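Local coordinates for protein putative ABC transporter subunit, substrate-binding component (Rhodopseudomonas palustris, PDB 4EVR) that binds benzoic acid in the cleft between its two lobes and probably delivers benzoate-like aromatic acids to an ABC transporter for uptake, at residues A[21-26]-A[87-92]. Sequence-based numbering, arbitrary orientation.
With BEZ (benzoic acid), chain B.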
# COMPACT_ATOMS: atom_id res chain seq x y z
N LEU A 21 0.70 12.14 11.67
CA LEU A 21 0.97 11.46 10.40
C LEU A 21 2.41 11.07 10.34
O LEU A 21 3.24 11.96 10.21
CB LEU A 21 0.72 12.37 9.17
CG LEU A 21 -0.61 12.83 8.78
CD1 LEU A 21 -0.57 13.40 7.34
CD2 LEU A 21 -1.66 11.72 8.86
N LEU A 22 2.73 9.78 10.45
CA LEU A 22 4.10 9.27 10.33
C LEU A 22 4.27 8.71 8.94
O LEU A 22 3.72 7.65 8.66
CB LEU A 22 4.35 8.18 11.36
CG LEU A 22 5.83 7.73 11.44
CD1 LEU A 22 6.75 8.88 11.86
CD2 LEU A 22 5.99 6.48 12.31
N LEU A 23 4.96 9.45 8.04
CA LEU A 23 5.10 9.07 6.67
C LEU A 23 6.45 9.46 6.14
O LEU A 23 7.11 10.34 6.68
CB LEU A 23 4.03 9.77 5.82
CG LEU A 23 2.58 9.33 6.07
CD1 LEU A 23 1.63 10.27 5.33
CD2 LEU A 23 2.37 7.88 5.64
N PRO A 24 6.84 8.85 5.05
CA PRO A 24 8.10 9.22 4.43
C PRO A 24 7.92 10.50 3.61
O PRO A 24 7.22 10.48 2.60
CB PRO A 24 8.42 8.04 3.53
CG PRO A 24 7.18 7.42 3.21
CD PRO A 24 6.23 7.69 4.36
N TYR A 25 8.58 11.59 4.01
CA TYR A 25 8.54 12.84 3.21
C TYR A 25 9.90 13.07 2.52
O TYR A 25 10.16 14.12 1.93
CB TYR A 25 8.15 13.99 4.08
CG TYR A 25 6.71 13.85 4.53
CD1 TYR A 25 5.66 14.05 3.64
CD2 TYR A 25 6.39 13.63 5.87
CE1 TYR A 25 4.33 13.96 4.04
CE2 TYR A 25 5.06 13.51 6.28
CZ TYR A 25 4.03 13.69 5.36
OH TYR A 25 2.72 13.63 5.79
N SER A 26 10.78 12.10 2.63
CA SER A 26 12.11 12.16 1.97
C SER A 26 12.50 10.75 1.58
O SER A 26 11.93 9.82 2.12
CB SER A 26 13.19 12.78 2.87
OG SER A 26 13.37 12.03 4.06
N ILE A 87 -1.74 7.95 12.11
CA ILE A 87 -1.86 7.39 10.79
C ILE A 87 -0.48 7.20 10.25
O ILE A 87 0.22 8.19 10.10
CB ILE A 87 -2.71 8.28 9.88
CG1 ILE A 87 -4.14 8.48 10.49
CG2 ILE A 87 -2.75 7.69 8.45
CD1 ILE A 87 -5.07 9.32 9.75
N GLY A 88 -0.13 5.97 9.94
CA GLY A 88 1.13 5.63 9.25
C GLY A 88 1.38 4.15 9.13
O GLY A 88 0.71 3.37 9.80
N THR A 89 2.34 3.66 8.35
CA THR A 89 3.23 4.41 7.48
C THR A 89 3.38 3.61 6.19
O THR A 89 2.57 2.73 5.92
CB THR A 89 4.57 4.69 8.19
OG1 THR A 89 5.33 5.51 7.27
CG2 THR A 89 5.27 3.47 8.54
N VAL A 90 4.32 3.97 5.39
CA VAL A 90 4.57 3.32 4.10
C VAL A 90 5.46 2.07 4.22
O VAL A 90 5.08 1.06 3.67
CB VAL A 90 5.18 4.31 3.08
CG1 VAL A 90 5.70 3.61 1.85
CG2 VAL A 90 4.17 5.36 2.73
N HIS A 91 6.64 2.16 4.88
CA HIS A 91 7.64 1.10 4.93
C HIS A 91 7.27 0.09 6.01
O HIS A 91 7.07 0.45 7.16
CB HIS A 91 9.03 1.71 5.17
CG HIS A 91 10.20 0.78 5.19
ND1 HIS A 91 10.38 -0.14 6.20
CD2 HIS A 91 11.26 0.71 4.35
CE1 HIS A 91 11.56 -0.70 5.97
NE2 HIS A 91 12.15 -0.16 4.89
N SER A 92 7.13 -1.17 5.62
CA SER A 92 6.71 -2.24 6.55
C SER A 92 7.60 -2.41 7.79
O SER A 92 7.10 -2.87 8.82
CB SER A 92 6.66 -3.59 5.84
OG SER A 92 5.45 -3.81 5.13
C BEZ B . 5.84 -1.82 2.37
O1 BEZ B . 4.96 -2.41 3.06
O2 BEZ B . 7.03 -1.63 2.77
C1 BEZ B . 5.49 -1.19 1.06
C2 BEZ B . 6.23 -0.10 0.59
C3 BEZ B . 5.90 0.50 -0.63
C4 BEZ B . 4.85 -0.08 -1.36
C5 BEZ B . 4.12 -1.18 -0.87
C6 BEZ B . 4.41 -1.73 0.35
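Leu-21 and Ile-87 pair in parallel, their CA atoms 5.0 Å apart, and over residues 21–24 and 87–90 the chains run 12° apart. A single hydrogen bond spans them, Leu-22 N to Ile-87 O at 3.0 Å, with an N-H...O angle of 151°. Leu-21 and Ile-87 lie side by side on the same face of the sheet, where Leu-21 also packs on Leu-40 of helix 30-46, and Leu-21 CD2 meets Ile-87 CB at 3.7 Å. A cis peptide precedes Thr-89; with OG1 anti to the backbone N (chi1 -176°), that hydroxyl comes 3.0 Å from Leu-22 O, though its hydrogen bond goes to Asp-63. Strands 17-23 and 85-88 are neighbours at the centre of one lobe's sheet in this periplasmic-binding-protein fold, and their C-terminal ends open into the ligand cleft. There Pro-24 crosses Val-90 at about a right angle, CD against CG2 at 3.5 Å. Without the ring, as with an alanine here, Val-90 would probably have a gap beside CG2 into which its isopropyl group could turn. Val-90 CG1 lies 4.0 Å from benzoate C2. Ser-92 grips the carboxylate twice, N to O2 at 2.9 Å and OG to O1 at a short 2.5 Å; Tyr-161 OH and Gly-115 N also hydrogen-bond the ligand.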